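PDB 4J2G: KLTH0A00704p from Lachancea thermotolerans, which probably recruits PI 3-kinase in autophagy through the HORMA domain of Atg13, the N-terminal part of the protein contained in this chain. Local coordinates for residues K123-R131 / S215-K223; L178-R186 / V261-H270. The protein carries 1 engineered substitution. One frame throughout, in Å; residues are numbered along the deposited sequence.

Interaction 1: residues K123-R131 / S215-K223; sequences KKSEIMLER and SKGRIGLSK. With SO4 (sulfate ion), chain C.
With chi1 of 54° in Glu-126 and 70° in Arg-218, each CG lies between the backbone N and the carbonyl carbon, and the extended chains run side by side in the same direction where a loop meets strand 126-136 of the HORMA-domain sheet. A salt bridge joins Arg-218 NH1 to Glu-126 OE2 at 2.9 Å. Next to it a single beta bridge pairs Ile-127 with Ile-219: Ile-219 N donates to Glu-126 O at 2.9 Å, and Met-128 N to Ile-219 O (N-H...O 171°). Together these fasten a loop to a strand by side chain and backbone. Gly-217 O accepts both Ser-125 N and Ser-125 OG. Leu-221 CD2 packs on Met-128 CB at 3.9 Å, Ile-127 CG1 on Ile-219 CG1. Selenomethionine Met-128 lays SE over one face of the Arg-218 guanidinium, 3.5 Å from NH1. Arg-131 NH2 and Arg-218 NH2, both donors, come within 3.1 Å beside the sulfate; Glu-92 pairs with both arginines, Glu-126 OE1 with Arg-205. Of the two, Arg-131 grips the sulfate, probably from the crystallisation liquor but consistent with a site for phosphate-like groups. Sulfate O2 takes Ser-222 N at 2.8 Å; O4 receives Leu-221 N at 2.9 Å and Arg-131 NH2 at 2.7 Å.

Interaction 2: residues L178-R186 / V261-H270; sequences LPASELQAR and VSYRKDCDFH
Leu-178 and Pro-179 meet Tyr-263 where helix 179-187 of the HORMA domain starts above the turn joining strands 255-264 and 268-271, an instance of a helix N-terminus packed on a strand-loop-strand connection. The short helix segment makes a 40° angle with strand 268-270. Tyr-263 has its CG between the backbone N and the carbonyl carbon (chi1 58°), which lifts the ring toward the helix start. Leu-178 CD2 comes down on one ring face as a CH-pi contact, 3.9 Å from the Tyr-263 centroid, and Pro-179 CD approaches Tyr-263 CE2 obliquely at 3.8 Å. Next along the turn, Cys-267 places its SG opposite the carbonyl carbon and beside its own N (chi1 -68°). The sulfur thereby reaches Pro-179 CB at 3.7 Å and also lies beside the backbone N of Ala-180. One turn of helix later, Leu-183 sets CD1 against Cys-267 O at 3.8 Å while its other branch, CD2, touches Phe-269 CD2 at 4.2 Å. Asp-268, the centre of an inverse gamma turn, offers its carboxylate to the poorly ordered Arg-186, a less certain outer link in a charged network. Glu-182 OE1 receives Arg-186 NH2 at 2.6 Å, in the guanidinium plane but from above the carboxylate plane, whereas Asp-268 OD1 lies over the guanidinium face, 3.5 Å from Arg-186 NH1, attracted by charge with no N-H aimed at it.

How the interactions relate
The two contacts draw on neighbouring strands of one antiparallel sheet, 126-136 and 255-264, with centres about 14 Å apart. Interaction 1 is partly buried and mixes backbone bonds and charge with a few apolar contacts: it adds a loop to a strand and opens onto an arginine-lined anion site. Interaction 2 is mostly buried and chiefly apolar, seating a helix on its strands, with charge confined to its outer end. Arg-264 ties them together, its NH1 bonding Lys-223 O while its NH2 reaches Gly-220 O and its NE meets Met-128 O. Sheet pairing adds Arg-131 N to Ser-262 O at 2.7 Å, and Glu-130 OE2 packs against Leu-178 CD1.

Interaction 1: residues K123-R131 / S215-K223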
# COMPACT_ATOMS: atom_id res chain seq x y z
N LYS A 123 22.16 6.28 3.79
CA LYS A 123 22.38 5.57 2.54
C LYS A 123 21.07 5.40 1.73
O LYS A 123 21.07 5.43 0.51
CB LYS A 123 23.02 4.21 2.84
CG LYS A 123 24.54 4.17 2.74
CD LYS A 123 25.26 4.65 4.01
CE LYS A 123 26.78 4.55 3.85
NZ LYS A 123 27.54 4.57 5.13
N LYS A 124 19.96 5.20 2.43
CA LYS A 124 18.70 4.91 1.77
C LYS A 124 17.62 5.79 2.36
O LYS A 124 17.63 6.11 3.54
CB LYS A 124 18.36 3.44 1.97
CG LYS A 124 19.42 2.49 1.46
CD LYS A 124 19.33 2.27 -0.05
CE LYS A 124 20.43 1.34 -0.56
NZ LYS A 124 20.39 1.34 -2.06
N SER A 125 16.69 6.20 1.53
CA SER A 125 15.74 7.25 1.93
C SER A 125 14.50 6.63 2.65
O SER A 125 13.97 7.23 3.60
CB SER A 125 15.28 7.96 0.66
OG SER A 125 14.87 6.97 -0.29
N GLU A 126 14.10 5.43 2.20
CA GLU A 126 12.89 4.69 2.73
C GLU A 126 12.98 3.17 2.53
O GLU A 126 13.74 2.69 1.70
CB GLU A 126 11.60 5.20 2.05
CG GLU A 126 11.67 5.15 0.55
CD GLU A 126 10.41 5.65 -0.12
OE1 GLU A 126 10.05 6.83 0.10
OE2 GLU A 126 9.78 4.86 -0.88
N ILE A 127 12.19 2.40 3.31
CA ILE A 127 12.01 0.98 3.05
C ILE A 127 10.56 0.78 2.72
O ILE A 127 9.70 1.08 3.56
CB ILE A 127 12.39 0.15 4.28
CG1 ILE A 127 13.85 0.40 4.61
CG2 ILE A 127 12.03 -1.37 4.14
CD1 ILE A 127 14.21 0.09 6.06
N MSE A 128 10.30 0.26 1.52
CA MSE A 128 8.93 -0.05 1.07
C MSE A 128 8.34 -1.13 1.92
O MSE A 128 9.01 -2.10 2.24
CB MSE A 128 9.06 -0.60 -0.33
CG MSE A 128 9.02 0.50 -1.34
SE MSE A 128 7.47 1.68 -1.31
CE MSE A 128 6.30 0.21 -1.87
N LEU A 129 7.06 -1.00 2.28
CA LEU A 129 6.45 -2.01 3.09
C LEU A 129 5.18 -2.61 2.43
O LEU A 129 4.89 -3.78 2.63
CB LEU A 129 6.07 -1.37 4.45
CG LEU A 129 7.16 -0.71 5.31
CD1 LEU A 129 6.61 0.04 6.48
CD2 LEU A 129 8.18 -1.74 5.76
N GLU A 130 4.41 -1.79 1.73
CA GLU A 130 3.16 -2.25 1.14
C GLU A 130 2.97 -1.52 -0.15
O GLU A 130 3.33 -0.33 -0.26
CB GLU A 130 1.93 -1.87 1.97
CG GLU A 130 1.95 -2.27 3.43
CD GLU A 130 0.73 -1.68 4.23
OE1 GLU A 130 0.21 -0.52 3.97
OE2 GLU A 130 0.32 -2.40 5.16
N ARG A 131 2.34 -2.19 -1.10
CA ARG A 131 1.90 -1.44 -2.30
C ARG A 131 0.51 -1.87 -2.68
O ARG A 131 0.30 -3.02 -2.99
CB ARG A 131 2.85 -1.60 -3.46
CG ARG A 131 2.55 -0.68 -4.66
CD ARG A 131 3.57 -0.95 -5.79
NE ARG A 131 4.86 -0.28 -5.54
CZ ARG A 131 6.06 -0.87 -5.52
NH1 ARG A 131 6.19 -2.17 -5.73
NH2 ARG A 131 7.15 -0.14 -5.32
N SER A 215 13.00 4.73 -8.90
CA SER A 215 13.18 5.08 -7.51
C SER A 215 14.62 4.77 -7.12
O SER A 215 14.95 3.62 -6.81
CB SER A 215 12.20 4.27 -6.67
OG SER A 215 12.00 3.00 -7.25
N LYS A 216 15.46 5.79 -7.11
CA LYS A 216 16.90 5.60 -7.12
C LYS A 216 17.44 4.83 -5.91
O LYS A 216 18.01 3.74 -6.06
CB LYS A 216 17.64 6.95 -7.31
CG LYS A 216 16.98 7.89 -8.32
CD LYS A 216 17.86 9.09 -8.68
CE LYS A 216 17.04 10.17 -9.38
NZ LYS A 216 17.90 11.20 -10.03
N GLY A 217 17.26 5.39 -4.72
CA GLY A 217 18.04 4.94 -3.56
C GLY A 217 17.20 4.66 -2.34
O GLY A 217 17.45 5.22 -1.24
N ARG A 218 16.20 3.80 -2.54
CA ARG A 218 15.34 3.31 -1.45
C ARG A 218 15.54 1.77 -1.35
O ARG A 218 16.15 1.20 -2.21
CB ARG A 218 13.86 3.69 -1.71
CG ARG A 218 13.19 2.94 -2.88
CD ARG A 218 11.69 3.25 -2.83
NE ARG A 218 10.86 2.65 -3.89
CZ ARG A 218 9.59 3.01 -4.18
NH1 ARG A 218 8.98 3.96 -3.52
NH2 ARG A 218 8.94 2.44 -5.18
N ILE A 219 15.05 1.11 -0.31
CA ILE A 219 14.97 -0.34 -0.30
C ILE A 219 13.58 -0.72 -0.82
O ILE A 219 12.56 -0.55 -0.11
CB ILE A 219 15.13 -0.93 1.12
CG1 ILE A 219 16.44 -0.54 1.79
CG2 ILE A 219 14.95 -2.45 1.13
CD1 ILE A 219 17.66 -1.23 1.25
N GLY A 220 13.53 -1.26 -2.04
CA GLY A 220 12.31 -1.66 -2.72
C GLY A 220 11.63 -2.89 -2.08
O GLY A 220 12.24 -3.66 -1.35
N LEU A 221 10.34 -3.08 -2.37
CA LEU A 221 9.69 -4.36 -2.03
C LEU A 221 10.48 -5.60 -2.48
O LEU A 221 10.44 -6.62 -1.80
CB LEU A 221 8.28 -4.42 -2.62
CG LEU A 221 7.17 -3.76 -1.80
CD1 LEU A 221 5.87 -4.22 -2.42
CD2 LEU A 221 7.22 -4.05 -0.28
N SER A 222 11.19 -5.49 -3.62
CA SER A 222 11.97 -6.63 -4.20
C SER A 222 13.16 -7.14 -3.34
O SER A 222 13.48 -8.33 -3.38
CB SER A 222 12.48 -6.30 -5.62
OG SER A 222 13.57 -5.35 -5.59
N LYS A 223 13.79 -6.23 -2.59
CA LYS A 223 14.88 -6.57 -1.69
C LYS A 223 14.35 -7.41 -0.52
O LYS A 223 13.58 -6.96 0.32
CB LYS A 223 15.61 -5.31 -1.20
CG LYS A 223 16.69 -4.78 -2.16
CD LYS A 223 18.01 -5.57 -2.09
CE LYS A 223 18.05 -6.79 -3.02
NZ LYS A 223 19.40 -7.04 -3.63
S SO4 C . 9.94 -2.37 -5.82
O1 SO4 C . 9.04 -2.96 -6.79
O2 SO4 C . 10.83 -3.50 -5.49
O3 SO4 C . 10.82 -1.25 -6.21
O4 SO4 C . 9.12 -1.83 -4.73

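Interaction 2: residues L178-R186 / V261-H270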
# COMPACT_ATOMS: atom_id res chain seq x y z
N LEU A 178 -2.56 -5.65 8.76
CA LEU A 178 -1.33 -5.99 8.08
C LEU A 178 -0.11 -5.77 8.99
O LEU A 178 -0.19 -5.03 9.91
CB LEU A 178 -1.20 -5.15 6.83
CG LEU A 178 -2.28 -5.61 5.82
CD1 LEU A 178 -2.17 -4.67 4.65
CD2 LEU A 178 -2.14 -7.06 5.35
N PRO A 179 1.00 -6.43 8.71
CA PRO A 179 2.28 -6.27 9.46
C PRO A 179 2.75 -4.85 9.64
O PRO A 179 3.36 -4.55 10.68
CB PRO A 179 3.29 -6.99 8.54
CG PRO A 179 2.48 -8.07 7.91
CD PRO A 179 1.14 -7.38 7.58
N ALA A 180 2.52 -3.97 8.67
CA ALA A 180 2.98 -2.56 8.86
C ALA A 180 2.18 -1.87 9.96
O ALA A 180 2.70 -0.89 10.56
CB ALA A 180 2.89 -1.75 7.60
N SER A 181 0.92 -2.34 10.21
CA SER A 181 0.09 -1.74 11.30
C SER A 181 0.70 -2.11 12.63
O SER A 181 0.69 -1.31 13.58
CB SER A 181 -1.39 -2.25 11.30
OG SER A 181 -1.99 -1.84 10.10
N GLU A 182 1.27 -3.31 12.69
CA GLU A 182 1.90 -3.79 13.91
C GLU A 182 3.15 -2.90 14.16
O GLU A 182 3.36 -2.38 15.24
CB GLU A 182 2.11 -5.32 13.78
CG GLU A 182 3.17 -5.96 14.65
CD GLU A 182 2.96 -5.74 16.13
OE1 GLU A 182 3.77 -5.00 16.74
OE2 GLU A 182 2.01 -6.31 16.70
N LEU A 183 3.88 -2.56 13.11
CA LEU A 183 4.99 -1.57 13.22
C LEU A 183 4.49 -0.17 13.63
O LEU A 183 5.11 0.48 14.47
CB LEU A 183 5.81 -1.46 11.92
CG LEU A 183 6.90 -0.35 11.95
CD1 LEU A 183 7.97 -0.68 12.99
CD2 LEU A 183 7.58 -0.28 10.59
N GLN A 184 3.38 0.30 13.02
CA GLN A 184 2.79 1.58 13.40
C GLN A 184 2.45 1.55 14.93
O GLN A 184 2.90 2.43 15.68
CB GLN A 184 1.56 1.85 12.52
CG GLN A 184 0.67 3.06 12.87
CD GLN A 184 1.27 4.42 12.48
OE1 GLN A 184 2.37 4.52 11.93
NE2 GLN A 184 0.52 5.48 12.76
N ALA A 185 1.73 0.52 15.39
CA ALA A 185 1.45 0.38 16.82
C ALA A 185 2.73 0.65 17.64
O ALA A 185 2.74 1.48 18.54
CB ALA A 185 0.95 -0.99 17.12
N ARG A 186 3.80 -0.06 17.35
CA ARG A 186 5.00 0.09 18.17
C ARG A 186 5.66 1.45 18.03
O ARG A 186 6.28 1.91 18.94
CB ARG A 186 5.95 -1.11 18.00
CG ARG A 186 7.43 -0.86 17.77
CD ARG A 186 8.09 -2.23 17.79
NE ARG A 186 7.06 -3.25 17.57
CZ ARG A 186 7.15 -4.53 17.93
NH1 ARG A 186 8.25 -5.01 18.52
NH2 ARG A 186 6.13 -5.35 17.68
N VAL A 261 -3.19 -5.85 -2.57
CA VAL A 261 -2.05 -5.27 -1.85
C VAL A 261 -0.99 -6.36 -1.81
O VAL A 261 -1.29 -7.50 -1.54
CB VAL A 261 -2.40 -4.75 -0.40
CG1 VAL A 261 -2.89 -5.88 0.48
CG2 VAL A 261 -1.14 -4.11 0.26
N SER A 262 0.23 -5.97 -2.13
CA SER A 262 1.44 -6.78 -1.89
C SER A 262 2.21 -6.13 -0.77
O SER A 262 2.38 -4.91 -0.79
CB SER A 262 2.31 -6.72 -3.12
OG SER A 262 1.67 -7.51 -4.11
N TYR A 263 2.68 -6.93 0.19
CA TYR A 263 3.35 -6.43 1.35
C TYR A 263 4.52 -7.30 1.84
O TYR A 263 4.49 -8.50 1.75
CB TYR A 263 2.36 -6.18 2.48
CG TYR A 263 1.58 -7.41 2.88
CD1 TYR A 263 0.38 -7.75 2.22
CD2 TYR A 263 2.01 -8.21 3.90
CE1 TYR A 263 -0.35 -8.87 2.58
CE2 TYR A 263 1.28 -9.35 4.30
CZ TYR A 263 0.09 -9.66 3.65
OH TYR A 263 -0.59 -10.79 4.01
N ARG A 264 5.57 -6.67 2.33
CA ARG A 264 6.65 -7.36 3.02
C ARG A 264 6.09 -8.08 4.28
O ARG A 264 5.53 -7.43 5.16
CB ARG A 264 7.68 -6.27 3.39
CG ARG A 264 8.99 -6.81 3.86
CD ARG A 264 9.95 -5.67 4.30
NE ARG A 264 10.27 -4.78 3.19
CZ ARG A 264 11.12 -5.07 2.18
NH1 ARG A 264 11.76 -6.21 2.10
NH2 ARG A 264 11.34 -4.17 1.24
N LYS A 265 6.17 -9.42 4.33
CA LYS A 265 5.82 -10.25 5.50
C LYS A 265 6.41 -9.84 6.84
O LYS A 265 5.76 -9.96 7.87
CB LYS A 265 6.23 -11.72 5.28
CG LYS A 265 5.46 -12.47 4.18
CD LYS A 265 6.21 -13.75 3.80
CE LYS A 265 5.28 -14.76 3.19
NZ LYS A 265 6.11 -15.89 2.70
N ASP A 266 7.67 -9.41 6.85
CA ASP A 266 8.28 -9.03 8.10
C ASP A 266 8.47 -7.50 8.22
O ASP A 266 9.09 -6.87 7.35
CB ASP A 266 9.66 -9.70 8.10
CG ASP A 266 9.57 -11.17 7.93
OD1 ASP A 266 9.55 -11.84 9.00
OD2 ASP A 266 9.55 -11.67 6.75
N CYS A 267 8.02 -6.92 9.33
CA CYS A 267 8.17 -5.49 9.58
C CYS A 267 8.70 -5.25 11.00
O CYS A 267 8.53 -4.19 11.56
CB CYS A 267 6.81 -4.81 9.48
SG CYS A 267 6.10 -4.76 7.84
N ASP A 268 9.30 -6.25 11.63
CA ASP A 268 9.75 -5.99 12.99
C ASP A 268 11.13 -5.29 12.89
O ASP A 268 12.10 -5.93 13.11
CB ASP A 268 9.81 -7.31 13.77
CG ASP A 268 10.17 -7.11 15.26
OD1 ASP A 268 10.14 -6.00 15.78
OD2 ASP A 268 10.48 -8.11 15.92
N PHE A 269 11.15 -4.04 12.41
CA PHE A 269 12.34 -3.17 12.26
C PHE A 269 12.79 -2.49 13.56
O PHE A 269 11.96 -2.21 14.42
CB PHE A 269 12.06 -2.06 11.24
CG PHE A 269 11.96 -2.56 9.83
CD1 PHE A 269 13.12 -2.81 9.07
CD2 PHE A 269 10.72 -2.80 9.25
CE1 PHE A 269 13.03 -3.29 7.75
CE2 PHE A 269 10.62 -3.27 7.91
CZ PHE A 269 11.78 -3.53 7.16
N HIS A 270 14.11 -2.23 13.67
CA HIS A 270 14.71 -1.68 14.88
C HIS A 270 15.76 -0.67 14.43
O HIS A 270 16.33 -0.73 13.33
CB HIS A 270 15.28 -2.79 15.80
CG HIS A 270 14.21 -3.66 16.39
ND1 HIS A 270 13.31 -3.19 17.32
CD2 HIS A 270 13.82 -4.92 16.10
CE1 HIS A 270 12.45 -4.15 17.63
NE2 HIS A 270 12.75 -5.21 16.91